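Alpha/beta hydrolase fold protein (Nakamurella multipartita, PDB 4Y7D) probably acts as a hydrolase built on the alpha/beta hydrolase fold. Local coordinates at residues M52-V57 with K199-L204; V57-R62 with R293-L298; A187-Q192 with L273-H278; L279-H284 with P289-A294. One frame throughout, in Å; residues are numbered along the deposited sequence.

Contact 1 (M52-V57 with K199-L204); sequences MARFLV and KERFTL
Arg54 and Arg201 lay their guanidinium groups flat against each other, the two planes only 4° apart and their centres separated by 4.0 Å. The overlap is offset along the chains: Arg54 NE sits above Arg201 CZ at 3.6 Å, while the methylene Arg201 CD lies over the centre of the Arg54 group. Arg54 reaches across with a chain extended from CG to NE, whereas Arg201 bends at its third torsion (chi3 47°) to turn its plane parallel to that of Arg54. Arg201 was modelled in two conformations, so the stack describes one of them. Like charges meet here, but each has a carboxylate nearby: Arg54 NH1 forms a salt bridge with Glu205 and Arg201 NH1 one with Asp198, which probably offsets the repulsion.

Deeper in, the flat ring of Phe202 brings its edge atom CE1 to 3.9 Å from Met52 N, close to the ring plane. Met52, a selenomethionine, directs its CB away from helix 197-209, and its long flexible chain packs instead on Leu104, Trp106 and Val38 of the sheet. Trp282 touches both, stacking on Phe202 and donating through NE1 to Met52 O. Helix 197-209 lies in the long helical insertion between strands 124-130 and 242-247, so its seam with helix 46-58 resembles the cap-to-core junction of alpha/beta hydrolases.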
loop_
_atom_site.group_PDB
_atom_site.type_symbol
_atom_site.label_atom_id
_atom_site.label_comp_id
_atom_site.label_asym_id
_atom_site.label_seq_id
_atom_site.Cartn_x
_atom_site.Cartn_y
_atom_site.Cartn_z
HETATM N N MSE A 52 1.398 -3.641 -6.550
HETATM C CA MSE A 52 2.414 -2.732 -5.983
HETATM C C MSE A 52 3.856 -3.239 -6.240
HETATM O O MSE A 52 4.761 -2.437 -6.474
HETATM C CB MSE A 52 2.240 -2.577 -4.486
HETATM C CG MSE A 52 0.964 -1.838 -4.066
HETATM SE SE MSE A 52 0.679 -2.050 -2.103
HETATM C CE MSE A 52 2.341 -1.314 -1.453
ATOM N N ALA A 53 4.046 -4.561 -6.159
ATOM C CA ALA A 53 5.366 -5.195 -6.193
ATOM C C ALA A 53 5.899 -5.395 -7.586
ATOM O O ALA A 53 7.102 -5.713 -7.726
ATOM C CB ALA A 53 5.335 -6.543 -5.509
ATOM N N ARG A 54 5.076 -5.288 -8.633
ATOM C CA ARG A 54 5.627 -5.654 -9.958
ATOM C C ARG A 54 6.896 -4.910 -10.331
ATOM O O ARG A 54 7.822 -5.505 -10.931
ATOM C CB ARG A 54 4.625 -5.473 -11.108
ATOM C CG ARG A 54 3.535 -6.523 -11.168
ATOM C CD ARG A 54 2.756 -6.372 -12.492
ATOM N NE ARG A 54 1.728 -7.388 -12.481
ATOM C CZ ARG A 54 0.464 -7.209 -12.064
ATOM N NH1 ARG A 54 0.005 -6.009 -11.722
ATOM N NH2 ARG A 54 -0.366 -8.251 -12.084
ATOM N N PHE A 55 6.959 -3.618 -10.049
ATOM C CA PHE A 55 8.166 -2.867 -10.447
ATOM C C PHE A 55 9.433 -3.402 -9.734
ATOM O O PHE A 55 10.532 -3.337 -10.272
ATOM C CB PHE A 55 7.983 -1.350 -10.239
ATOM C CG PHE A 55 8.203 -0.888 -8.820
ATOM C CD1 PHE A 55 7.190 -0.991 -7.856
ATOM C CD2 PHE A 55 9.414 -0.298 -8.436
ATOM C CE1 PHE A 55 7.389 -0.546 -6.562
ATOM C CE2 PHE A 55 9.598 0.160 -7.152
ATOM C CZ PHE A 55 8.574 0.039 -6.204
ATOM N N LEU A 56 9.280 -3.918 -8.514
ATOM C CA LEU A 56 10.392 -4.434 -7.739
ATOM C C LEU A 56 10.929 -5.705 -8.366
ATOM O O LEU A 56 12.157 -5.875 -8.563
ATOM C CB LEU A 56 9.939 -4.713 -6.297
ATOM C CG LEU A 56 9.641 -3.484 -5.438
ATOM C CD1 LEU A 56 9.049 -3.920 -4.097
ATOM C CD2 LEU A 56 10.827 -2.578 -5.178
ATOM N N VAL A 57 10.013 -6.580 -8.749
ATOM C CA VAL A 57 10.404 -7.848 -9.364
ATOM C C VAL A 57 11.157 -7.560 -10.662
ATOM O O VAL A 57 12.237 -8.152 -10.972
ATOM C CB VAL A 57 9.158 -8.722 -9.594
ATOM C CG1 VAL A 57 9.536 -9.924 -10.452
ATOM C CG2 VAL A 57 8.495 -9.137 -8.243
ATOM N N LYS A 199 0.672 0.800 -16.394
ATOM C CA LYS A 199 -0.135 1.729 -15.623
ATOM C C LYS A 199 -1.595 1.334 -15.656
ATOM O O LYS A 199 -2.285 1.417 -14.617
ATOM C CB LYS A 199 0.036 3.160 -16.108
ATOM C CG LYS A 199 1.377 3.758 -15.743
ATOM C CD LYS A 199 1.512 5.207 -16.159
ATOM C CE LYS A 199 2.784 5.792 -15.565
ATOM N NZ LYS A 199 3.817 5.686 -16.610
ATOM N N GLU A 200 -2.069 0.894 -16.827
ATOM C CA GLU A 200 -3.482 0.496 -16.966
ATOM C C GLU A 200 -3.757 -0.705 -16.075
ATOM O O GLU A 200 -4.731 -0.722 -15.313
ATOM C CB GLU A 200 -3.815 0.154 -18.428
ATOM C CG GLU A 200 -5.272 -0.285 -18.634
ATOM C CD GLU A 200 -5.621 -0.564 -20.065
ATOM O OE1 GLU A 200 -4.830 -0.244 -21.002
ATOM O OE2 GLU A 200 -6.725 -1.098 -20.278
ATOM N N ARG A 201 -2.905 -1.714 -16.180
ATOM C CA ARG A 201 -3.078 -2.920 -15.398
ATOM C C ARG A 201 -3.056 -2.611 -13.909
ATOM O O ARG A 201 -3.921 -3.109 -13.165
ATOM C CB ARG A 201 -2.006 -3.957 -15.746
ATOM C CG ARG A 201 -2.069 -5.181 -14.850
ATOM C CD ARG A 201 -1.094 -6.277 -15.264
ATOM N NE ARG A 201 0.247 -5.748 -15.527
ATOM C CZ ARG A 201 1.277 -6.494 -15.915
ATOM N NH1 ARG A 201 2.437 -5.919 -16.143
ATOM N NH2 ARG A 201 1.151 -7.814 -16.048
ATOM N N PHE A 202 -2.087 -1.789 -13.462
ATOM C CA PHE A 202 -2.011 -1.433 -12.048
ATOM C C PHE A 202 -3.304 -0.787 -11.583
ATOM O O PHE A 202 -3.861 -1.159 -10.518
ATOM C CB PHE A 202 -0.848 -0.456 -11.753
ATOM C CG PHE A 202 -0.791 -0.006 -10.335
ATOM C CD1 PHE A 202 -0.088 -0.741 -9.376
ATOM C CD2 PHE A 202 -1.433 1.151 -9.925
ATOM C CE1 PHE A 202 -0.052 -0.347 -8.061
ATOM C CE2 PHE A 202 -1.410 1.544 -8.594
ATOM C CZ PHE A 202 -0.713 0.797 -7.651
ATOM N N THR A 203 -3.798 0.179 -12.368
ATOM C CA THR A 203 -4.970 0.928 -11.963
ATOM C C THR A 203 -6.221 0.043 -11.836
ATOM O O THR A 203 -7.003 0.192 -10.895
ATOM C CB THR A 203 -5.230 2.123 -12.914
ATOM O OG1 THR A 203 -4.050 2.926 -13.012
ATOM C CG2 THR A 203 -6.386 2.995 -12.397
ATOM N N LEU A 204 -6.413 -0.839 -12.810
ATOM C CA LEU A 204 -7.555 -1.742 -12.806
ATOM C C LEU A 204 -7.505 -2.702 -11.622
ATOM O O LEU A 204 -8.535 -2.911 -10.915
ATOM C CB LEU A 204 -7.617 -2.507 -14.137
ATOM C CG LEU A 204 -7.823 -1.670 -15.392
ATOM C CD1 LEU A 204 -7.644 -2.531 -16.634
ATOM C CD2 LEU A 204 -9.180 -0.997 -15.409
#

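Contact 2 (V57-R62 with R293-L298); sequences VAEGLR and RAAELL
Glu59 and Ala295 bring the two backbones to 6.7 Å, CA to CA, where the chain leaves helix 46-58 and passes helix 288-299. Gly60, with positive phi (79°), is the C-prime residue of a Schellman motif: Gly60 N bonds to Val57 O at 3.0 Å and Leu61 N reaches back to Leu56 O. Glycine suits the spot because it adopts these backbone angles without a CB pressing on the preceding carbonyl. Glu59, just before the glycine, and Leu61, just after it, both point their CB atoms toward helix 288-299. Glu59 lays its aliphatic part on the small methyl of Ala295, with Glu59 CG 3.7 Å from Ala295 CB. A bend at chi2 (-91°) turns the carboxylate aside, and OE1 forms a salt bridge with Arg299, which also bridges to Glu296.

In the alpha/beta hydrolase fold the turn belongs to a beta-alpha-beta crossover, strand 35-39 to helix 46-58 to strand 62-66. Leu61 meets the C-terminal helix with both its methyls. Its CD2 lies 3.8 Å from Leu298 CB, the two leucine chains crossing at about a right angle, and Leu61 CD1 is 4.2 Å from Ala295 CB. Both leucines rest on Val36 of strand 35-39.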
loop_
_atom_site.group_PDB
_atom_site.type_symbol
_atom_site.label_atom_id
_atom_site.label_comp_id
_atom_site.label_asym_id
_atom_site.label_seq_id
_atom_site.Cartn_x
_atom_site.Cartn_y
_atom_site.Cartn_z
ATOM N N VAL A 57 10.013 -6.580 -8.749
ATOM C CA VAL A 57 10.404 -7.848 -9.364
ATOM C C VAL A 57 11.157 -7.560 -10.662
ATOM O O VAL A 57 12.237 -8.152 -10.972
ATOM C CB VAL A 57 9.158 -8.722 -9.594
ATOM C CG1 VAL A 57 9.536 -9.924 -10.452
ATOM C CG2 VAL A 57 8.495 -9.137 -8.243
ATOM N N ALA A 58 10.652 -6.570 -11.410
ATOM C CA ALA A 58 11.303 -6.184 -12.643
ATOM C C ALA A 58 12.708 -5.588 -12.431
ATOM O O ALA A 58 13.581 -5.674 -13.300
ATOM C CB ALA A 58 10.398 -5.192 -13.381
ATOM N N GLU A 59 12.915 -4.947 -11.301
ATOM C CA GLU A 59 14.187 -4.379 -10.900
ATOM C C GLU A 59 15.130 -5.389 -10.228
ATOM O O GLU A 59 16.204 -5.014 -9.721
ATOM C CB GLU A 59 13.948 -3.213 -9.929
ATOM C CG GLU A 59 13.386 -1.971 -10.605
ATOM C CD GLU A 59 14.457 -0.995 -11.098
ATOM O OE1 GLU A 59 15.656 -1.255 -10.950
ATOM O OE2 GLU A 59 14.088 0.118 -11.544
ATOM N N GLY A 60 14.766 -6.663 -10.203
ATOM C CA GLY A 60 15.680 -7.646 -9.602
ATOM C C GLY A 60 15.671 -7.681 -8.073
ATOM O O GLY A 60 16.724 -7.939 -7.433
ATOM N N LEU A 61 14.509 -7.432 -7.471
ATOM C CA LEU A 61 14.307 -7.673 -6.044
ATOM C C LEU A 61 13.239 -8.761 -5.867
ATOM O O LEU A 61 12.477 -9.072 -6.815
ATOM C CB LEU A 61 13.903 -6.382 -5.310
ATOM C CG LEU A 61 14.993 -5.280 -5.294
ATOM C CD1 LEU A 61 14.847 -4.370 -6.496
ATOM C CD2 LEU A 61 14.860 -4.438 -4.029
ATOM N N ARG A 62 13.186 -9.374 -4.671
ATOM C CA ARG A 62 12.171 -10.354 -4.394
ATOM C C ARG A 62 11.177 -9.717 -3.469
ATOM O O ARG A 62 11.551 -8.893 -2.639
ATOM C CB ARG A 62 12.714 -11.701 -3.872
ATOM C CG ARG A 62 12.982 -11.861 -2.410
ATOM C CD ARG A 62 13.577 -13.276 -2.148
ATOM N NE ARG A 62 14.052 -13.563 -0.771
ATOM C CZ ARG A 62 13.300 -14.102 0.218
ATOM N NH1 ARG A 62 12.020 -14.399 0.039
ATOM N NH2 ARG A 62 13.847 -14.374 1.404
ATOM N N ARG A 293 14.411 4.956 -8.017
ATOM C CA ARG A 293 15.062 5.373 -6.764
ATOM C C ARG A 293 14.625 4.491 -5.593
ATOM O O ARG A 293 15.443 4.107 -4.761
ATOM C CB ARG A 293 14.845 6.898 -6.490
ATOM C CG ARG A 293 15.205 7.391 -5.103
ATOM C CD ARG A 293 16.675 7.223 -4.789
ATOM N NE ARG A 293 17.056 7.671 -3.437
ATOM C CZ ARG A 293 18.163 7.286 -2.794
ATOM N NH1 ARG A 293 19.026 6.442 -3.352
ATOM N NH2 ARG A 293 18.420 7.759 -1.584
ATOM N N ALA A 294 13.331 4.234 -5.518
ATOM C CA ALA A 294 12.787 3.325 -4.493
ATOM C C ALA A 294 13.459 1.959 -4.556
ATOM O O ALA A 294 13.907 1.436 -3.543
ATOM C CB ALA A 294 11.300 3.193 -4.627
ATOM N N ALA A 295 13.563 1.402 -5.745
ATOM C CA ALA A 295 14.206 0.107 -5.927
ATOM C C ALA A 295 15.641 0.120 -5.503
ATOM O O ALA A 295 16.088 -0.812 -4.834
ATOM C CB ALA A 295 14.069 -0.376 -7.365
ATOM N N GLU A 296 16.371 1.174 -5.868
ATOM C CA GLU A 296 17.775 1.258 -5.482
ATOM C C GLU A 296 17.933 1.378 -3.968
ATOM O O GLU A 296 18.813 0.722 -3.354
ATOM C CB GLU A 296 18.457 2.422 -6.201
ATOM C CG GLU A 296 19.948 2.551 -5.931
ATOM C CD GLU A 296 20.817 1.266 -6.156
ATOM O OE1 GLU A 296 20.606 0.441 -7.104
ATOM O OE2 GLU A 296 21.774 1.090 -5.341
ATOM N N LEU A 297 17.087 2.169 -3.330
ATOM C CA LEU A 297 17.085 2.222 -1.902
ATOM C C LEU A 297 16.816 0.847 -1.295
ATOM O O LEU A 297 17.506 0.439 -0.371
ATOM C CB LEU A 297 16.071 3.228 -1.410
ATOM C CG LEU A 297 16.258 3.616 0.040
ATOM C CD1 LEU A 297 17.462 4.547 0.179
ATOM C CD2 LEU A 297 14.993 4.274 0.554
ATOM N N LEU A 298 15.815 0.134 -1.822
ATOM C CA LEU A 298 15.400 -1.142 -1.222
ATOM C C LEU A 298 16.416 -2.258 -1.422
ATOM O O LEU A 298 16.417 -3.218 -0.658
ATOM C CB LEU A 298 14.000 -1.542 -1.732
ATOM C CG LEU A 298 12.908 -0.610 -1.213
ATOM C CD1 LEU A 298 11.600 -0.640 -2.029
ATOM C CD2 LEU A 298 12.621 -0.901 0.228
#

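Contact 3 (A187-Q192 with L273-H278); sequences AERVAQ and LDAGTH
Arg189 NH1 donates to the backbone Ala275 O at 2.9 Å, a bent bond with an N-H...O angle of 135°. The acceptor lies in the guanidinium plane, at its edge, but the donor stands well above the carbonyl plane of Ala275, about 50° out of it. This carbonyl belongs to a type II beta turn, Leu273 to Gly276, in the loop that follows the last strand of the alpha/beta hydrolase sheet. The same loop carries His278, whose NE2 bonds to Ser107 OG and whose ND1 bonds to Asp250 OD2, an array consistent with the catalytic triad of this fold.

The arginine is buried, so its polar end depends on such partners. Bends at its second and third torsions fold the chain, and its second terminal nitrogen turns back to its own helix, where Arg189 NH2 donates to Gln192 OE1 at 2.9 Å. Two bonds, one to each segment, thus fix the rotation of the group, while its side chain also touches Ile175 and Pro285.

The turn itself is held by Gly276 N bonding to Leu273 O at 3.0 Å; a glycine fits because its alpha carbon carries no side chain to press on that carbonyl oxygen. Ala275 N is taken by Thr248 OG1. Thr277, beyond the turn, has a hydroxyl suited to capping: its OG1 accepts from Leu279 N, just ahead of helix 280-283.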
loop_
_atom_site.group_PDB
_atom_site.type_symbol
_atom_site.label_atom_id
_atom_site.label_comp_id
_atom_site.label_asym_id
_atom_site.label_seq_id
_atom_site.Cartn_x
_atom_site.Cartn_y
_atom_site.Cartn_z
ATOM N N ALA A 187 -8.645 13.688 -17.276
ATOM C CA ALA A 187 -8.632 13.136 -18.646
ATOM C C ALA A 187 -7.218 13.004 -19.202
ATOM O O ALA A 187 -6.888 12.010 -19.855
ATOM C CB ALA A 187 -9.492 13.972 -19.569
ATOM N N GLU A 188 -6.360 13.963 -18.881
ATOM C CA GLU A 188 -4.960 13.908 -19.304
ATOM C C GLU A 188 -4.240 12.700 -18.681
ATOM O O GLU A 188 -3.473 12.004 -19.358
ATOM C CB GLU A 188 -4.246 15.217 -18.952
ATOM C CG GLU A 188 -2.810 15.317 -19.469
ATOM C CD GLU A 188 -2.210 16.721 -19.298
ATOM O OE1 GLU A 188 -2.666 17.673 -19.966
ATOM O OE2 GLU A 188 -1.281 16.883 -18.502
ATOM N N ARG A 189 -4.514 12.443 -17.398
ATOM C CA ARG A 189 -3.919 11.330 -16.670
ATOM C C ARG A 189 -4.434 10.013 -17.213
ATOM O O ARG A 189 -3.673 9.108 -17.441
ATOM C CB ARG A 189 -4.154 11.448 -15.155
ATOM C CG ARG A 189 -3.434 10.352 -14.361
ATOM C CD ARG A 189 -1.901 10.514 -14.288
ATOM N NE ARG A 189 -1.613 11.653 -13.428
ATOM C CZ ARG A 189 -1.367 12.878 -13.841
ATOM N NH1 ARG A 189 -1.240 13.828 -12.955
ATOM N NH2 ARG A 189 -1.209 13.154 -15.134
ATOM N N VAL A 190 -5.744 9.953 -17.488
ATOM C CA VAL A 190 -6.365 8.765 -18.037
ATOM C C VAL A 190 -5.724 8.399 -19.389
ATOM O O VAL A 190 -5.415 7.232 -19.631
ATOM C CB VAL A 190 -7.906 8.941 -18.118
ATOM C CG1 VAL A 190 -8.542 7.819 -18.930
ATOM C CG2 VAL A 190 -8.514 9.026 -16.740
ATOM N N ALA A 191 -5.510 9.381 -20.257
ATOM C CA ALA A 191 -4.937 9.104 -21.591
ATOM C C ALA A 191 -3.513 8.550 -21.478
ATOM O O ALA A 191 -3.154 7.603 -22.181
ATOM C CB ALA A 191 -4.971 10.351 -22.452
ATOM N N GLN A 192 -2.735 9.094 -20.531
ATOM C CA GLN A 192 -1.409 8.564 -20.212
ATOM C C GLN A 192 -1.469 7.086 -19.794
ATOM O O GLN A 192 -0.695 6.259 -20.255
ATOM C CB GLN A 192 -0.775 9.394 -19.087
ATOM C CG GLN A 192 -0.377 10.789 -19.583
ATOM C CD GLN A 192 -0.191 11.765 -18.441
ATOM O OE1 GLN A 192 -0.304 11.392 -17.250
ATOM N NE2 GLN A 192 0.044 13.017 -18.783
ATOM N N LEU A 273 4.967 14.573 -6.165
ATOM C CA LEU A 273 4.604 14.400 -7.541
ATOM C C LEU A 273 3.446 15.387 -7.763
ATOM O O LEU A 273 2.351 15.210 -7.218
ATOM C CB LEU A 273 4.215 12.942 -7.788
ATOM C CG LEU A 273 5.398 11.966 -7.845
ATOM C CD1 LEU A 273 4.931 10.550 -7.733
ATOM C CD2 LEU A 273 6.241 12.165 -9.112
ATOM N N ASP A 274 3.743 16.446 -8.498
ATOM C CA ASP A 274 2.828 17.532 -8.732
ATOM C C ASP A 274 1.596 17.025 -9.492
ATOM O O ASP A 274 1.715 16.395 -10.530
ATOM C CB ASP A 274 3.499 18.621 -9.553
ATOM C CG ASP A 274 4.423 19.536 -8.748
ATOM O OD1 ASP A 274 4.310 19.578 -7.506
ATOM O OD2 ASP A 274 5.180 20.305 -9.429
ATOM N N ALA A 275 0.422 17.322 -8.973
ATOM C CA ALA A 275 -0.846 16.891 -9.567
ATOM C C ALA A 275 -0.979 15.368 -9.496
ATOM O O ALA A 275 -1.715 14.748 -10.255
ATOM C CB ALA A 275 -1.023 17.439 -10.994
ATOM N N GLY A 276 -0.306 14.750 -8.547
ATOM C CA GLY A 276 -0.428 13.304 -8.357
ATOM C C GLY A 276 -1.620 12.946 -7.490
ATOM O O GLY A 276 -1.870 13.577 -6.476
ATOM N N THR A 277 -2.325 11.905 -7.894
ATOM C CA THR A 277 -3.409 11.293 -7.109
ATOM C C THR A 277 -2.823 10.317 -6.079
ATOM O O THR A 277 -1.620 10.192 -5.940
ATOM C CB THR A 277 -4.359 10.484 -8.036
ATOM O OG1 THR A 277 -3.661 9.346 -8.576
ATOM C CG2 THR A 277 -4.880 11.312 -9.123
ATOM N N HIS A 278 -3.683 9.613 -5.364
ATOM C CA HIS A 278 -3.234 8.566 -4.450
ATOM C C HIS A 278 -2.402 7.460 -5.137
ATOM O O HIS A 278 -1.579 6.813 -4.484
ATOM C CB HIS A 278 -4.440 7.961 -3.722
ATOM C CG HIS A 278 -4.086 7.207 -2.487
ATOM N ND1 HIS A 278 -3.235 7.715 -1.511
ATOM C CD2 HIS A 278 -4.545 6.030 -2.013
ATOM C CE1 HIS A 278 -3.183 6.869 -0.501
ATOM N NE2 HIS A 278 -3.967 5.836 -0.785
#

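Contact 4 (L279-H284 with P289-A294); sequences LAFWVH and PVRRRA
Phe281 and Arg291 meet in two ways, through carbon and through nitrogen. The first is a CH-pi contact: Arg291 CG sits over one face of the phenyl ring, 3.8 Å from its centroid and 16° off the ring normal.

Apolar contacts line the ring's edge. Phe281 CZ meets Ala294 CB at 3.7 Å, near the ring plane, and Phe281 CE1 lies 3.9 Å from Val290 CG1. A chi1 of 175° swings the phenylalanine ring across to helix 288-299, where the small Ala294 lets the ring edge come close and a Val290 methyl packs beside it. Phe55 meets the ring edge-to-face. Trp282 CD1 lies 4.1 Å from Arg291 CD.

The polar link is a fairly straight hydrogen bond, Arg291 NH2 to Phe281 O, 2.9 Å with an N-H...O angle of 156°, the oxygen lying in the guanidinium plane. A bend at chi3 turns the guanidinium toward that oxygen, in the conformer considered here of two deposited. The same NH2 also bonds to Ser287 OG in the connecting turn.

One long side chain therefore offers methylene to an aromatic face and N-H to a helix carbonyl, whose partial negative charge would complement the arginine's positive one.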
loop_
_atom_site.group_PDB
_atom_site.type_symbol
_atom_site.label_atom_id
_atom_site.label_comp_id
_atom_site.label_asym_id
_atom_site.label_seq_id
_atom_site.Cartn_x
_atom_site.Cartn_y
_atom_site.Cartn_z
ATOM N N LEU A 279 -2.571 7.266 -6.447
ATOM C CA LEU A 279 -1.855 6.237 -7.211
ATOM C C LEU A 279 -0.589 6.781 -7.889
ATOM O O LEU A 279 0.085 6.065 -8.646
ATOM C CB LEU A 279 -2.759 5.663 -8.326
ATOM C CG LEU A 279 -3.857 4.677 -7.884
ATOM C CD1 LEU A 279 -4.932 5.305 -7.054
ATOM C CD2 LEU A 279 -4.474 4.005 -9.112
ATOM N N ALA A 280 -0.246 8.029 -7.625
ATOM C CA ALA A 280 0.872 8.675 -8.334
ATOM C C ALA A 280 2.193 7.906 -8.465
ATOM O O ALA A 280 2.837 7.965 -9.505
ATOM C CB ALA A 280 1.141 10.035 -7.705
ATOM N N PHE A 281 2.621 7.225 -7.420
ATOM C CA PHE A 281 3.939 6.566 -7.427
ATOM C C PHE A 281 3.987 5.532 -8.578
ATOM O O PHE A 281 5.059 5.268 -9.076
ATOM C CB PHE A 281 4.176 5.928 -6.060
ATOM C CG PHE A 281 5.432 5.116 -5.923
ATOM C CD1 PHE A 281 6.669 5.698 -5.887
ATOM C CD2 PHE A 281 5.364 3.727 -5.766
ATOM C CE1 PHE A 281 7.796 4.935 -5.667
ATOM C CE2 PHE A 281 6.512 2.960 -5.599
ATOM C CZ PHE A 281 7.723 3.574 -5.532
ATOM N N TRP A 282 2.833 4.968 -8.961
ATOM C CA TRP A 282 2.744 4.041 -10.061
ATOM C C TRP A 282 2.251 4.622 -11.361
ATOM O O TRP A 282 2.645 4.112 -12.421
ATOM C CB TRP A 282 1.887 2.812 -9.717
ATOM C CG TRP A 282 2.505 1.962 -8.620
ATOM C CD1 TRP A 282 3.358 0.883 -8.776
ATOM C CD2 TRP A 282 2.323 2.119 -7.207
ATOM N NE1 TRP A 282 3.691 0.360 -7.557
ATOM C CE2 TRP A 282 3.073 1.090 -6.571
ATOM C CE3 TRP A 282 1.578 3.006 -6.412
ATOM C CZ2 TRP A 282 3.151 0.976 -5.209
ATOM C CZ3 TRP A 282 1.641 2.873 -5.036
ATOM C CH2 TRP A 282 2.422 1.847 -4.452
ATOM N N VAL A 283 1.405 5.633 -11.324
ATOM C CA VAL A 283 0.760 6.101 -12.553
ATOM C C VAL A 283 1.062 7.544 -12.993
ATOM O O VAL A 283 0.656 7.945 -14.081
ATOM C CB VAL A 283 -0.774 5.866 -12.522
ATOM C CG1 VAL A 283 -1.064 4.410 -12.157
ATOM C CG2 VAL A 283 -1.496 6.870 -11.623
ATOM N N HIS A 284 1.780 8.317 -12.182
ATOM C CA HIS A 284 2.053 9.736 -12.517
ATOM C C HIS A 284 3.077 9.747 -13.644
ATOM O O HIS A 284 3.961 8.869 -13.690
ATOM C CB HIS A 284 2.547 10.454 -11.269
ATOM C CG HIS A 284 2.779 11.917 -11.440
ATOM N ND1 HIS A 284 3.897 12.418 -12.070
ATOM C CD2 HIS A 284 2.038 12.997 -11.093
ATOM C CE1 HIS A 284 3.843 13.734 -12.107
ATOM N NE2 HIS A 284 2.729 14.110 -11.515
ATOM N N PRO A 289 11.257 7.674 -12.462
ATOM C CA PRO A 289 12.472 7.892 -11.681
ATOM C C PRO A 289 12.331 7.657 -10.202
ATOM O O PRO A 289 13.297 7.279 -9.548
ATOM C CB PRO A 289 12.779 9.356 -11.929
ATOM C CG PRO A 289 12.244 9.590 -13.314
ATOM C CD PRO A 289 10.941 8.831 -13.296
ATOM N N VAL A 290 11.129 7.877 -9.671
ATOM C CA VAL A 290 10.859 7.664 -8.256
ATOM C C VAL A 290 10.826 6.165 -7.940
ATOM O O VAL A 290 11.363 5.737 -6.893
ATOM C CB VAL A 290 9.558 8.357 -7.817
ATOM C CG1 VAL A 290 9.463 8.377 -6.314
ATOM C CG2 VAL A 290 9.517 9.813 -8.303
ATOM N N ARG A 291 10.170 5.360 -8.799
ATOM C CA ARG A 291 10.213 3.908 -8.631
ATOM C C ARG A 291 11.659 3.354 -8.743
ATOM O O ARG A 291 12.078 2.484 -7.947
ATOM C CB ARG A 291 9.265 3.249 -9.640
ATOM C CG ARG A 291 7.788 3.377 -9.236
ATOM C CD ARG A 291 6.909 2.460 -10.043
ATOM N NE ARG A 291 7.169 2.592 -11.474
ATOM C CZ ARG A 291 6.711 3.563 -12.252
ATOM N NH1 ARG A 291 7.035 3.589 -13.545
ATOM N NH2 ARG A 291 5.937 4.517 -11.754
ATOM N N ARG A 292 12.420 3.854 -9.694
ATOM C CA ARG A 292 13.838 3.446 -9.831
ATOM C C ARG A 292 14.612 3.764 -8.554
ATOM O O ARG A 292 15.341 2.932 -8.044
ATOM C CB ARG A 292 14.525 4.075 -11.055
ATOM C CG ARG A 292 14.150 3.410 -12.369
ATOM C CD ARG A 292 15.050 3.843 -13.543
ATOM N NE ARG A 292 14.707 5.195 -14.064
ATOM C CZ ARG A 292 13.610 5.489 -14.779
ATOM N NH1 ARG A 292 12.716 4.551 -15.101
ATOM N NH2 ARG A 292 13.395 6.736 -15.171
ATOM N N ARG A 293 14.411 4.956 -8.017
ATOM C CA ARG A 293 15.062 5.373 -6.764
ATOM C C ARG A 293 14.625 4.491 -5.593
ATOM O O ARG A 293 15.443 4.107 -4.761
ATOM C CB ARG A 293 14.845 6.898 -6.490
ATOM C CG ARG A 293 15.205 7.391 -5.103
ATOM C CD ARG A 293 16.675 7.223 -4.789
ATOM N NE ARG A 293 17.056 7.671 -3.437
ATOM C CZ ARG A 293 18.163 7.286 -2.794
ATOM N NH1 ARG A 293 19.026 6.442 -3.352
ATOM N NH2 ARG A 293 18.420 7.759 -1.584
ATOM N N ALA A 294 13.331 4.234 -5.518
ATOM C CA ALA A 294 12.787 3.325 -4.493
ATOM C C ALA A 294 13.459 1.959 -4.556
ATOM O O ALA A 294 13.907 1.436 -3.543
ATOM C CB ALA A 294 11.300 3.193 -4.627
#

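Overall arrangement
From the N terminus, helix 46-58 supplies the first segments of contacts 1 and 2. Contact 1 closes on helix 197-209, across a gap of about 140 residues; contact 2 leaves the end of the same first helix and closes much later on the C-terminal helix 288-299, so the two cross. Contact 3 opens on helix 183-194, inside the loop of contact 1, closes on the loop after strand 269-273, and thus crosses contact 1 while nesting within contact 2. Contact 4 follows in series after contacts 1 and 3 and ends on the helix used by contact 2. Together they join the helices inserted after strand 124-130, the histidine-bearing loop and the first and last helices of the core.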